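Myosin-I heavy chain (Dictyostelium discoideum, PDB 5EJY) is an actin-based motor with ATPase activity that acts in the early steps of phagocytosis and in adhesion, represented here by a MyTH4-FERM unit of its tail. Local coordinates at residues D83-V88 against I129-S134. Sequence-based numbering, arbitrary orientation.
Sequences DFYSPV and IHFTCS
Val88 on helix 81-97 and Phe131 on helix 119-133 bring the two backbones nearest, with CA atoms 7.9 Å apart. Helix 81-97 is kinked at Pro87 and Val88, whose backbone N atoms make no bond back to the preceding turn. The contact is small and apolar, and Phe131 is the only residue of its segment that takes part. The CA-CB bond of Phe131 points toward helix 81-97. With CG anti to the carbonyl carbon (chi1 -62°), the ring reaches Val88 and Tyr85. Both methyls of Val88 meet this ring at CD2. Its CG1 comes in obliquely and lies 3.6 Å from CD2 of Phe131. Its CG2 spans CD2 and CE2 of the same ring, at 3.9 Å from CE2. Tyr85 meets the far end of the phenyl, with CE1 of Tyr85 3.8 Å from CZ of Phe131. The two rings form an offset edge-to-face pair, the tyrosine giving its edge. Their planes stand at 77° and their centroids are 6.0 Å apart. CD2 of Phe84 sits over the centre of one face of the Tyr85 ring, 3.5 Å above its plane. With an alanine at Phe131, the methyls of Val88 and the edge of Tyr85 would probably lose their partner, and a gap would be likely to open between the helices. All three touching residues are buried within the helical MyTH4 domain. Helix 189-196 packs against the same place: Leu192 and Ile195 touch Phe131, and Lys196 touches Tyr85. Helices 102-112 and 161-180 pack on other side chains of segment 129-134.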
ATOM      1  N   ASP A  83      10.420 -13.011 -18.310  1.00 47.72           N
ATOM      2  CA  ASP A  83      10.965 -12.765 -19.637  1.00 46.10           C
ATOM      3  C   ASP A  83       9.923 -12.088 -20.531  1.00 43.11           C
ATOM      4  O   ASP A  83      10.215 -11.108 -21.220  1.00 41.97           O
ATOM      5  CB  ASP A  83      11.432 -14.083 -20.261  1.00 52.44           C
ATOM      6  CG  ASP A  83      12.069 -13.891 -21.622  1.00 53.73           C
ATOM      7  OD1 ASP A  83      12.785 -12.885 -21.807  1.00 62.13           O
ATOM      8  OD2 ASP A  83      11.848 -14.741 -22.508  1.00 62.70           O
ATOM      9  N   PHE A  84       8.704 -12.612 -20.506  1.00 40.56           N
ATOM     10  CA  PHE A  84       7.612 -12.073 -21.304  1.00 39.17           C
ATOM     11  C   PHE A  84       7.375 -10.579 -21.067  1.00 38.10           C
ATOM     12  O   PHE A  84       7.070  -9.832 -21.992  1.00 33.66           O
ATOM     13  CB  PHE A  84       6.327 -12.839 -21.004  1.00 42.17           C
ATOM     14  CG  PHE A  84       5.148 -12.384 -21.810  1.00 41.49           C
ATOM     15  CD1 PHE A  84       5.037 -12.726 -23.148  1.00 45.15           C
ATOM     16  CD2 PHE A  84       4.146 -11.622 -21.231  1.00 37.48           C
ATOM     17  CE1 PHE A  84       3.957 -12.315 -23.900  1.00 36.32           C
ATOM     18  CE2 PHE A  84       3.054 -11.204 -21.975  1.00 40.25           C
ATOM     19  CZ  PHE A  84       2.958 -11.553 -23.315  1.00 44.85           C
ATOM     20  N   TYR A  85       7.507 -10.150 -19.820  1.00 34.84           N
ATOM     21  CA  TYR A  85       7.227  -8.761 -19.468  1.00 34.18           C
ATOM     22  C   TYR A  85       8.447  -7.853 -19.456  1.00 34.11           C
ATOM     23  O   TYR A  85       8.312  -6.639 -19.302  1.00 31.58           O
ATOM     24  CB  TYR A  85       6.489  -8.685 -18.129  1.00 29.06           C
ATOM     25  CG  TYR A  85       5.068  -9.156 -18.248  1.00 29.92           C
ATOM     26  CD1 TYR A  85       4.136  -8.412 -18.955  1.00 27.71           C
ATOM     27  CD2 TYR A  85       4.659 -10.357 -17.681  1.00 32.51           C
ATOM     28  CE1 TYR A  85       2.828  -8.845 -19.091  1.00 28.06           C
ATOM     29  CE2 TYR A  85       3.356 -10.796 -17.804  1.00 31.65           C
ATOM     30  CZ  TYR A  85       2.447 -10.038 -18.508  1.00 33.61           C
ATOM     31  OH  TYR A  85       1.151 -10.461 -18.627  1.00 31.71           O
ATOM     32  N   SER A  86       9.633  -8.431 -19.626  1.00 35.74           N
ATOM     33  CA  SER A  86      10.858  -7.640 -19.598  1.00 34.70           C
ATOM     34  C   SER A  86      10.865  -6.436 -20.557  1.00 30.30           C
ATOM     35  O   SER A  86      11.293  -5.346 -20.166  1.00 32.02           O
ATOM     36  CB  SER A  86      12.107  -8.521 -19.784  1.00 40.57           C
ATOM     37  OG  SER A  86      12.114  -9.159 -21.047  1.00 42.52           O
ATOM     38  N   PRO A  87      10.399  -6.612 -21.806  1.00 32.51           N
ATOM     39  CA  PRO A  87      10.363  -5.409 -22.651  1.00 32.65           C
ATOM     40  C   PRO A  87       9.375  -4.364 -22.129  1.00 28.28           C
ATOM     41  O   PRO A  87       9.610  -3.167 -22.300  1.00 25.46           O
ATOM     42  CB  PRO A  87       9.905  -5.944 -24.017  1.00 32.55           C
ATOM     43  CG  PRO A  87       9.186  -7.224 -23.704  1.00 34.55           C
ATOM     44  CD  PRO A  87       9.912  -7.806 -22.518  1.00 33.60           C
ATOM     45  N   VAL A  88       8.287  -4.817 -21.508  1.00 26.26           N
ATOM     46  CA  VAL A  88       7.307  -3.912 -20.905  1.00 27.70           C
ATOM     47  C   VAL A  88       7.918  -3.127 -19.734  1.00 26.75           C
ATOM     48  O   VAL A  88       7.762  -1.905 -19.635  1.00 25.94           O
ATOM     49  CB  VAL A  88       6.040  -4.669 -20.443  1.00 29.56           C
ATOM     50  CG1 VAL A  88       5.077  -3.733 -19.732  1.00 25.12           C
ATOM     51  CG2 VAL A  88       5.357  -5.320 -21.630  1.00 27.22           C
ATOM     52  N   ILE A 129      -0.759  -0.360 -24.495  1.00 20.66           N
ATOM     53  CA  ILE A 129      -1.449   0.888 -24.205  1.00 22.79           C
ATOM     54  C   ILE A 129      -2.011   0.847 -22.782  1.00 22.82           C
ATOM     55  O   ILE A 129      -1.881   1.802 -22.011  1.00 21.17           O
ATOM     56  CB  ILE A 129      -2.564   1.151 -25.262  1.00 23.59           C
ATOM     57  CG1 ILE A 129      -1.946   1.729 -26.543  1.00 22.55           C
ATOM     58  CG2 ILE A 129      -3.597   2.121 -24.742  1.00 21.24           C
ATOM     59  CD1 ILE A 129      -2.920   1.691 -27.784  1.00 22.37           C
ATOM     60  N   HIS A 130      -2.620  -0.277 -22.432  1.00 20.05           N
ATOM     61  CA  HIS A 130      -3.243  -0.440 -21.128  1.00 21.35           C
ATOM     62  C   HIS A 130      -2.184  -0.472 -20.003  1.00 20.74           C
ATOM     63  O   HIS A 130      -2.378   0.149 -18.956  1.00 20.68           O
ATOM     64  CB  HIS A 130      -4.107  -1.710 -21.139  1.00 18.68           C
ATOM     65  CG  HIS A 130      -5.003  -1.851 -19.948  1.00 20.47           C
ATOM     66  ND1 HIS A 130      -5.724  -2.999 -19.697  1.00 19.97           N
ATOM     67  CD2 HIS A 130      -5.284  -1.000 -18.931  1.00 21.64           C
ATOM     68  CE1 HIS A 130      -6.409  -2.849 -18.577  1.00 24.37           C
ATOM     69  NE2 HIS A 130      -6.158  -1.648 -18.092  1.00 20.89           N
ATOM     70  N   PHE A 131      -1.064  -1.165 -20.229  1.00 20.37           N
ATOM     71  CA  PHE A 131       0.037  -1.168 -19.247  1.00 21.19           C
ATOM     72  C   PHE A 131       0.497   0.265 -19.013  1.00 21.63           C
ATOM     73  O   PHE A 131       0.781   0.665 -17.886  1.00 19.89           O
ATOM     74  CB  PHE A 131       1.263  -1.941 -19.752  1.00 21.59           C
ATOM     75  CG  PHE A 131       1.016  -3.406 -20.028  1.00 21.53           C
ATOM     76  CD1 PHE A 131       0.145  -4.147 -19.246  1.00 24.34           C
ATOM     77  CD2 PHE A 131       1.692  -4.040 -21.062  1.00 22.13           C
ATOM     78  CE1 PHE A 131      -0.065  -5.492 -19.497  1.00 25.90           C
ATOM     79  CE2 PHE A 131       1.477  -5.393 -21.333  1.00 28.81           C
ATOM     80  CZ  PHE A 131       0.593  -6.118 -20.553  1.00 26.85           C
ATOM     81  N   THR A 132       0.597   1.033 -20.094  1.00 19.93           N
ATOM     82  CA  THR A 132       1.158   2.376 -20.020  1.00 20.19           C
ATOM     83  C   THR A 132       0.198   3.302 -19.293  1.00 20.78           C
ATOM     84  O   THR A 132       0.609   4.048 -18.413  1.00 19.45           O
ATOM     85  CB  THR A 132       1.499   2.929 -21.440  1.00 19.93           C
ATOM     86  OG1 THR A 132       2.375   2.008 -22.091  1.00 20.81           O
ATOM     87  CG2 THR A 132       2.198   4.297 -21.347  1.00 21.76           C
ATOM     88  N   CYS A 133      -1.082   3.243 -19.660  1.00 20.48           N
ATOM     89  CA  CYS A 133      -2.105   4.030 -18.981  1.00 19.32           C
ATOM     90  C   CYS A 133      -2.157   3.742 -17.472  1.00 20.20           C
ATOM     91  O   CYS A 133      -2.523   4.622 -16.683  1.00 18.60           O
ATOM     92  CB  CYS A 133      -3.479   3.751 -19.588  1.00 19.54           C
ATOM     93  SG  CYS A 133      -3.687   4.479 -21.245  1.00 21.46           S
ATOM     94  N   SER A 134      -1.828   2.506 -17.098  1.00 18.13           N
ATOM     95  CA  SER A 134      -1.836   2.074 -15.697  1.00 18.92           C
ATOM     96  C   SER A 134      -0.603   2.545 -14.922  1.00 21.03           C
ATOM     97  O   SER A 134      -0.500   2.302 -13.714  1.00 18.69           O
ATOM     98  CB  SER A 134      -1.926   0.546 -15.624  1.00 20.89           C
ATOM     99  OG  SER A 134      -3.083   0.067 -16.317  1.00 19.92           O
TER